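Local coordinates for protein putative oxidoreductase molybdopterin-binding subunit (Sulfolobus tokodaii, PDB 4ZOH) that binds a pterin cytosine dinucleotide cofactor and is probably the molybdopterin subunit of an oxidoreductase related to xanthine dehydrogenase and aldehyde oxidase, at residues A[59-64]-A[68-73]; A[77-82]-A[222-227]. One frame throughout, in Å; residues are numbered along the deposited sequence.

Contact 1 (A[59-64]-A[68-73])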
ATOM      1  N   ASP A  59      -1.815  22.349 -18.763  1.00 25.84           N
ATOM      2  CA  ASP A  59      -2.591  21.346 -18.047  1.00 29.44           C
ATOM      3  C   ASP A  59      -2.626  21.558 -16.551  1.00 27.78           C
ATOM      4  O   ASP A  59      -3.474  20.991 -15.880  1.00 30.10           O
ATOM      5  CB  ASP A  59      -2.055  19.954 -18.346  1.00 28.09           C
ATOM      6  CG  ASP A  59      -2.170  19.595 -19.802  1.00 28.95           C
ATOM      7  OD1 ASP A  59      -3.250  19.772 -20.371  1.00 34.43           O
ATOM      8  OD2 ASP A  59      -1.211  19.088 -20.396  1.00 33.12           O
ATOM      9  N   ILE A  60      -1.706  22.366 -16.029  1.00 28.42           N
ATOM     10  CA  ILE A  60      -1.565  22.560 -14.606  1.00 26.28           C
ATOM     11  C   ILE A  60      -2.015  23.933 -14.089  1.00 27.14           C
ATOM     12  O   ILE A  60      -2.729  24.053 -13.076  1.00 26.69           O
ATOM     13  CB  ILE A  60      -0.099  22.266 -14.166  1.00 26.56           C
ATOM     14  CG1 ILE A  60       0.402  20.901 -14.741  1.00 27.63           C
ATOM     15  CG2 ILE A  60       0.010  22.275 -12.637  1.00 23.95           C
ATOM     16  CD1 ILE A  60      -0.379  19.681 -14.259  1.00 23.58           C
ATOM     17  N   ASN A  61      -1.534  24.994 -14.718  1.00 27.98           N
ATOM     18  CA  ASN A  61      -1.819  26.318 -14.216  1.00 27.78           C
ATOM     19  C   ASN A  61      -1.980  27.274 -15.474  1.00 31.57           C
ATOM     20  O   ASN A  61      -1.183  28.213 -15.651  1.00 28.64           O
ATOM     21  CB  ASN A  61      -0.735  26.749 -13.177  1.00 27.49           C
ATOM     22  CG  ASN A  61       0.678  26.420 -13.638  1.00 30.13           C
ATOM     23  OD1 ASN A  61       1.343  25.506 -13.084  1.00 29.90           O
ATOM     24  ND2 ASN A  61       1.158  27.138 -14.666  1.00 27.43           N
ATOM     25  N   PRO A  62      -2.980  26.981 -16.374  1.00 33.19           N
ATOM     26  CA  PRO A  62      -3.200  27.806 -17.582  1.00 35.71           C
ATOM     27  C   PRO A  62      -3.229  29.308 -17.205  1.00 33.46           C
ATOM     28  O   PRO A  62      -3.792  29.692 -16.158  1.00 34.21           O
ATOM     29  CB  PRO A  62      -4.569  27.323 -18.081  1.00 40.08           C
ATOM     30  CG  PRO A  62      -5.283  26.830 -16.825  1.00 34.45           C
ATOM     31  CD  PRO A  62      -4.141  26.082 -16.149  1.00 35.20           C
ATOM     32  N   GLY A  63      -2.513  30.124 -17.964  1.00 30.72           N
ATOM     33  CA  GLY A  63      -2.554  31.553 -17.692  1.00 35.61           C
ATOM     34  C   GLY A  63      -1.517  31.981 -16.689  1.00 40.30           C
ATOM     35  O   GLY A  63      -1.430  33.160 -16.389  1.00 37.74           O
ATOM     36  N   LYS A  64      -0.720  31.034 -16.163  1.00 35.25           N
ATOM     37  CA  LYS A  64       0.364  31.366 -15.224  1.00 31.08           C
ATOM     38  C   LYS A  64       1.658  30.650 -15.570  1.00 29.04           C
ATOM     39  O   LYS A  64       1.689  29.697 -16.358  1.00 31.77           O
ATOM     40  CB  LYS A  64      -0.084  31.123 -13.799  1.00 35.70           C
ATOM     41  CG  LYS A  64      -1.306  31.958 -13.477  1.00 40.61           C
ATOM     42  CD  LYS A  64      -2.047  31.428 -12.291  1.00 44.99           C
ATOM     43  CE  LYS A  64      -1.955  32.425 -11.153  1.00 55.14           C
ATOM     44  NZ  LYS A  64      -2.930  32.036 -10.090  1.00 65.87           N
ATOM     45  N   ILE A  68       4.179  25.534 -12.730  1.00 25.42           N
ATOM     46  CA  ILE A  68       4.859  25.026 -13.949  1.00 23.46           C
ATOM     47  C   ILE A  68       4.919  26.170 -15.007  1.00 28.49           C
ATOM     48  O   ILE A  68       3.941  26.900 -15.145  1.00 30.23           O
ATOM     49  CB  ILE A  68       4.176  23.791 -14.526  1.00 23.25           C
ATOM     50  CG1 ILE A  68       3.976  22.686 -13.446  1.00 24.49           C
ATOM     51  CG2 ILE A  68       4.975  23.231 -15.750  1.00 21.58           C
ATOM     52  CD1 ILE A  68       5.304  22.027 -12.869  1.00 19.75           C
ATOM     53  N   ALA A  69       6.048  26.349 -15.716  1.00 30.90           N
ATOM     54  CA  ALA A  69       6.123  27.416 -16.693  1.00 29.38           C
ATOM     55  C   ALA A  69       5.298  26.963 -17.872  1.00 32.98           C
ATOM     56  O   ALA A  69       5.366  25.758 -18.263  1.00 30.63           O
ATOM     57  CB  ALA A  69       7.526  27.682 -17.122  1.00 26.92           C
ATOM     58  N   THR A  70       4.518  27.921 -18.413  1.00 32.22           N
ATOM     59  CA  THR A  70       3.663  27.731 -19.651  1.00 32.36           C
ATOM     60  C   THR A  70       4.171  28.482 -20.877  1.00 30.83           C
ATOM     61  O   THR A  70       4.441  27.856 -21.883  1.00 32.94           O
ATOM     62  CB  THR A  70       2.218  28.151 -19.409  1.00 34.48           C
ATOM     63  OG1 THR A  70       2.227  29.468 -18.879  1.00 36.80           O
ATOM     64  CG2 THR A  70       1.552  27.259 -18.399  1.00 31.52           C
ATOM     65  N   LYS A  71       4.356  29.809 -20.773  1.00 38.75           N
ATOM     66  CA  LYS A  71       4.996  30.658 -21.849  1.00 38.45           C
ATOM     67  C   LYS A  71       6.439  31.052 -21.610  1.00 39.17           C
ATOM     68  O   LYS A  71       7.203  31.303 -22.582  1.00 38.16           O
ATOM     69  CB  LYS A  71       4.289  31.995 -22.018  1.00 42.80           C
ATOM     70  CG  LYS A  71       2.916  32.121 -21.432  1.00 50.66           C
ATOM     71  CD  LYS A  71       1.876  31.808 -22.473  1.00 59.01           C
ATOM     72  CE  LYS A  71       0.576  32.490 -22.069  1.00 65.68           C
ATOM     73  NZ  LYS A  71      -0.516  31.723 -22.718  1.00 76.53           N
ATOM     74  N   GLU A  72       6.819  31.156 -20.327  1.00 35.44           N
ATOM     75  CA  GLU A  72       8.111  31.731 -20.002  1.00 31.16           C
ATOM     76  C   GLU A  72       8.771  31.023 -18.799  1.00 29.85           C
ATOM     77  O   GLU A  72       8.227  31.048 -17.671  1.00 24.09           O
ATOM     78  CB  GLU A  72       7.949  33.231 -19.737  1.00 31.63           C
ATOM     79  CG  GLU A  72       9.269  34.050 -19.730  1.00 35.03           C
ATOM     80  CD  GLU A  72       9.004  35.524 -19.373  1.00 37.29           C
ATOM     81  OE1 GLU A  72       7.884  36.019 -19.663  1.00 40.25           O
ATOM     82  OE2 GLU A  72       9.887  36.188 -18.760  1.00 36.19           O
ATOM     83  N   THR A  73       9.930  30.423 -19.072  1.00 30.51           N
ATOM     84  CA  THR A  73      10.741  29.801 -18.049  1.00 32.23           C
ATOM     85  C   THR A  73      11.829  30.751 -17.526  1.00 33.01           C
ATOM     86  O   THR A  73      12.524  31.374 -18.343  1.00 36.49           O
ATOM     87  CB  THR A  73      11.364  28.481 -18.524  1.00 29.26           C
ATOM     88  OG1 THR A  73      12.119  27.923 -17.429  1.00 29.47           O
ATOM     89  CG2 THR A  73      12.254  28.664 -19.720  1.00 24.27           C
TER
HETATM   90  O   HOH W   1      -0.577  29.761 -20.011  1.00 49.60           O

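Contact 2 (A[77-82]-A[222-227])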
ATOM      1  N   GLY A  77      16.479  24.225 -14.761  1.00 26.47           N
ATOM      2  CA  GLY A  77      15.899  23.281 -13.803  1.00 24.30           C
ATOM      3  C   GLY A  77      14.403  23.476 -13.591  1.00 27.29           C
ATOM      4  O   GLY A  77      13.772  22.645 -12.890  1.00 23.50           O
ATOM      5  N   GLN A  78      13.830  24.571 -14.131  1.00 21.83           N
ATOM      6  CA  GLN A  78      12.390  24.763 -13.967  1.00 21.49           C
ATOM      7  C   GLN A  78      11.617  23.699 -14.751  1.00 21.46           C
ATOM      8  O   GLN A  78      11.963  23.402 -15.890  1.00 23.02           O
ATOM      9  CB  GLN A  78      11.903  26.144 -14.338  1.00 23.29           C
ATOM     10  CG  GLN A  78      10.476  26.454 -13.800  1.00 22.87           C
ATOM     11  CD  GLN A  78      10.047  27.832 -14.263  1.00 25.45           C
ATOM     12  OE1 GLN A  78      10.648  28.339 -15.186  1.00 29.09           O
ATOM     13  NE2 GLN A  78       9.081  28.466 -13.591  1.00 21.67           N
ATOM     14  N   PRO A  79      10.613  23.085 -14.109  1.00 22.56           N
ATOM     15  CA  PRO A  79       9.716  22.217 -14.896  1.00 22.79           C
ATOM     16  C   PRO A  79       8.921  22.985 -16.007  1.00 23.59           C
ATOM     17  O   PRO A  79       8.258  24.050 -15.751  1.00 22.96           O
ATOM     18  CB  PRO A  79       8.746  21.641 -13.831  1.00 22.46           C
ATOM     19  CG  PRO A  79       9.355  21.925 -12.509  1.00 25.57           C
ATOM     20  CD  PRO A  79      10.205  23.177 -12.680  1.00 20.57           C
ATOM     21  N   ILE A  80       9.026  22.439 -17.203  1.00 23.56           N
ATOM     22  CA  ILE A  80       8.351  23.007 -18.378  1.00 28.44           C
ATOM     23  C   ILE A  80       7.385  22.022 -19.055  1.00 28.45           C
ATOM     24  O   ILE A  80       6.545  22.426 -19.879  1.00 29.60           O
ATOM     25  CB  ILE A  80       9.383  23.634 -19.379  1.00 26.13           C
ATOM     26  CG1 ILE A  80      10.394  22.603 -19.853  1.00 27.84           C
ATOM     27  CG2 ILE A  80      10.028  24.821 -18.685  1.00 27.60           C
ATOM     28  CD1 ILE A  80      11.286  23.067 -21.010  1.00 30.61           C
ATOM     29  N   ALA A  81       7.474  20.749 -18.670  1.00 26.80           N
ATOM     30  CA  ALA A  81       6.619  19.691 -19.211  1.00 29.04           C
ATOM     31  C   ALA A  81       6.622  18.503 -18.243  1.00 31.07           C
ATOM     32  O   ALA A  81       7.582  18.357 -17.436  1.00 30.83           O
ATOM     33  CB  ALA A  81       7.160  19.235 -20.574  1.00 24.03           C
ATOM     34  N   ILE A  82       5.597  17.649 -18.344  1.00 29.03           N
ATOM     35  CA  ILE A  82       5.451  16.460 -17.463  1.00 28.28           C
ATOM     36  C   ILE A  82       5.214  15.245 -18.355  1.00 29.01           C
ATOM     37  O   ILE A  82       4.308  15.296 -19.205  1.00 27.09           O
ATOM     38  CB  ILE A  82       4.276  16.551 -16.481  1.00 28.22           C
ATOM     39  CG1 ILE A  82       4.192  17.890 -15.772  1.00 30.40           C
ATOM     40  CG2 ILE A  82       4.367  15.401 -15.485  1.00 29.88           C
ATOM     41  CD1 ILE A  82       3.164  18.841 -16.324  1.00 29.77           C
ATOM     42  N   HIS A 222       6.599  21.938  -3.613  1.00 17.10           N
ATOM     43  CA  HIS A 222       7.318  22.196  -4.755  1.00 20.33           C
ATOM     44  C   HIS A 222       6.469  22.224  -6.030  1.00 21.68           C
ATOM     45  O   HIS A 222       5.429  21.600  -6.050  1.00 20.74           O
ATOM     46  CB  HIS A 222       8.368  21.110  -4.887  1.00 19.94           C
ATOM     47  CG  HIS A 222       9.484  21.306  -3.919  1.00 22.06           C
ATOM     48  ND1 HIS A 222      10.636  21.971  -4.257  1.00 22.54           N
ATOM     49  CD2 HIS A 222       9.590  21.004  -2.604  1.00 22.38           C
ATOM     50  CE1 HIS A 222      11.446  22.025  -3.212  1.00 23.17           C
ATOM     51  NE2 HIS A 222      10.824  21.462  -2.188  1.00 23.87           N
ATOM     52  N   PRO A 223       6.976  22.849  -7.105  1.00 20.84           N
ATOM     53  CA  PRO A 223       6.130  22.788  -8.343  1.00 23.48           C
ATOM     54  C   PRO A 223       5.692  21.366  -8.722  1.00 23.82           C
ATOM     55  O   PRO A 223       4.511  21.172  -9.065  1.00 23.36           O
ATOM     56  CB  PRO A 223       7.032  23.388  -9.444  1.00 21.54           C
ATOM     57  CG  PRO A 223       8.071  24.223  -8.708  1.00 23.64           C
ATOM     58  CD  PRO A 223       8.304  23.466  -7.375  1.00 20.95           C
ATOM     59  N   GLU A 224       6.598  20.389  -8.595  1.00 21.48           N
ATOM     60  CA  GLU A 224       6.283  19.004  -8.935  1.00 21.43           C
ATOM     61  C   GLU A 224       5.156  18.422  -8.064  1.00 23.04           C
ATOM     62  O   GLU A 224       4.335  17.608  -8.534  1.00 20.14           O
ATOM     63  CB  GLU A 224       7.533  18.122  -8.798  1.00 20.46           C
ATOM     64  CG  GLU A 224       8.671  18.470  -9.724  1.00 18.18           C
ATOM     65  CD  GLU A 224       9.637  19.442  -9.072  1.00 18.69           C
ATOM     66  OE1 GLU A 224       9.198  20.353  -8.428  1.00 17.53           O
ATOM     67  OE2 GLU A 224      10.840  19.307  -9.238  1.00 19.46           O
ATOM     68  N   GLU A 225       5.089  18.839  -6.809  1.00 20.22           N
ATOM     69  CA  GLU A 225       4.042  18.310  -5.976  1.00 21.40           C
ATOM     70  C   GLU A 225       2.651  18.839  -6.380  1.00 21.93           C
ATOM     71  O   GLU A 225       1.683  18.086  -6.458  1.00 19.04           O
ATOM     72  CB  GLU A 225       4.313  18.606  -4.478  1.00 19.67           C
ATOM     73  CG  GLU A 225       5.410  17.715  -3.812  1.00 20.59           C
ATOM     74  CD  GLU A 225       5.836  18.319  -2.470  1.00 20.24           C
ATOM     75  OE1 GLU A 225       6.547  19.309  -2.479  1.00 22.77           O
ATOM     76  OE2 GLU A 225       5.475  17.848  -1.396  1.00 18.34           O
ATOM     77  N   TYR A 226       2.539  20.153  -6.533  1.00 21.46           N
ATOM     78  CA  TYR A 226       1.272  20.750  -7.126  1.00 23.31           C
ATOM     79  C   TYR A 226       0.866  20.095  -8.444  1.00 20.71           C
ATOM     80  O   TYR A 226      -0.293  19.721  -8.617  1.00 22.94           O
ATOM     81  CB  TYR A 226       1.447  22.258  -7.337  1.00 18.72           C
ATOM     82  CG  TYR A 226       1.510  23.069  -6.058  1.00 18.56           C
ATOM     83  CD1 TYR A 226       0.488  22.997  -5.120  1.00 17.93           C
ATOM     84  CD2 TYR A 226       2.603  23.905  -5.807  1.00 18.24           C
ATOM     85  CE1 TYR A 226       0.468  23.773  -4.001  1.00 19.24           C
ATOM     86  CE2 TYR A 226       2.606  24.708  -4.692  1.00 18.89           C
ATOM     87  CZ  TYR A 226       1.521  24.646  -3.813  1.00 20.60           C
ATOM     88  OH  TYR A 226       1.532  25.408  -2.695  1.00 20.80           O
ATOM     89  N   ALA A 227       1.817  19.917  -9.328  1.00 21.06           N
ATOM     90  CA  ALA A 227       1.529  19.314 -10.625  1.00 22.61           C
ATOM     91  C   ALA A 227       1.094  17.860 -10.514  1.00 23.20           C
ATOM     92  O   ALA A 227       0.121  17.430 -11.176  1.00 21.97           O
ATOM     93  CB  ALA A 227       2.705  19.451 -11.580  1.00 20.45           C
TER

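Contact 1 (A[59-64]-A[68-73])
With its CG set between the backbone N and the carbonyl carbon (chi1 44°), Asn-61 presents its amide to the backbone of Ile-68, and Thr-70, whose OG1 takes the equivalent place, turns its hydroxyl to Lys-64. The Asn-61 amide is used at both ends: its OD1 receives the Ile-68 N at 2.9 Å, the donor tilted somewhat from the carbonyl plane, and its ND2 gives a hydrogen to Ile-68 O at 2.8 Å. This second bond lies close to the amide plane and meets a lone pair of the Ile-68 carbonyl. The carboxamide thus acts as a peptide mimic, pairing with both backbone groups of one residue. The hydroxyl of Thr-70 donates from OG1 to Lys-64 O, 2.6 Å away, approaching from above the carbonyl plane. The recipient backbone is already shaped by a type II turn from Asn-61 to Lys-64, closed by the bond from Lys-64 N to Asn-61 O, with Gly-63 in the position that favours a positive phi. Next to these bonds, CG2 of Ile-60 touches CG1 of Ile-68 at 4.1 Å. Between the two segments, OD1 of Asp-65 accepts from the backbone N of Thr-70, Lys-71 and Glu-72. The chemistry implies a hammerhead-domain loop held by the turn's own bond together with side chains that stand in for backbone partners; the buried Asn-61 amide and the NH and CO of Ile-68 satisfy one another, and the two isoleucines add an apolar contact that continues onto helix 223-235.

Contact 2 (A[77-82]-A[222-227])
Two proline rings, Pro-79 at the start of a strand and Pro-223 in the first turn of a helix, meet at about a right angle and supply the closest touch between their segments. CG of Pro-79 comes 4.1 Å from CB of Pro-223, and no hydrogen bond passes between 77-82 and 222-227. The same CG also lies 4.2 Å from CD of Glu-224, whose side chain bends at chi2 (92°) and brings its carboxylate beside the proline ring. That buried carboxylate has its charge answered from outside the pair: OE2 forms salt bridges with Arg-38 and Arg-168. One turn further along the helix, Ala-227 faces Ile-82 at the margin of the patch.

The start of the helix is secured independently. His-222 occupies the N-cap, and its backbone N donates to OE1 of Glu-225 at 2.9 Å and a nearly straight 175°, the half of a capping box contributed by the N3 side chain. Glu-225 OE2 is held by Ser-183, which steadies the acceptor. On the strand side, Ile-80 and Ala-81 form a classic beta bulge opposite Val-37.

Strand 79-85, in the hammerhead region, is thereby packed against helix 223-235, in the molybdopterin-binding family region. What joins them here is a small van der Waals contact of proline ring against proline ring and carboxylate carbon, while the polar and ionic bonds position each partner separately instead of tying one to the other.

Overall arrangement
The two contacts follow each other along the chain, with centres 10 Å apart, and they share a physical boundary. Ala-69 N lies 3.2 Å from Pro-79 O, a probable hydrogen bond, and Thr-73 OG1 and Gln-78 OE1, 2.7 Å apart, probably form another. Helix 223-235 unites the pair: Ala-227, at the margin of contact 2, also receives Ile-60 and Ile-68 of contact 1, so that loop, strand and helix meet around Ala-227 and Pro-79. This helix starts within the part of the sequence, 213 to 672, whose residues include those lining the pterin cytosine dinucleotide pocket. Contact 1 is the more peripheral, its centre about 29 Å from that of the chain against about 23 Å for contact 2.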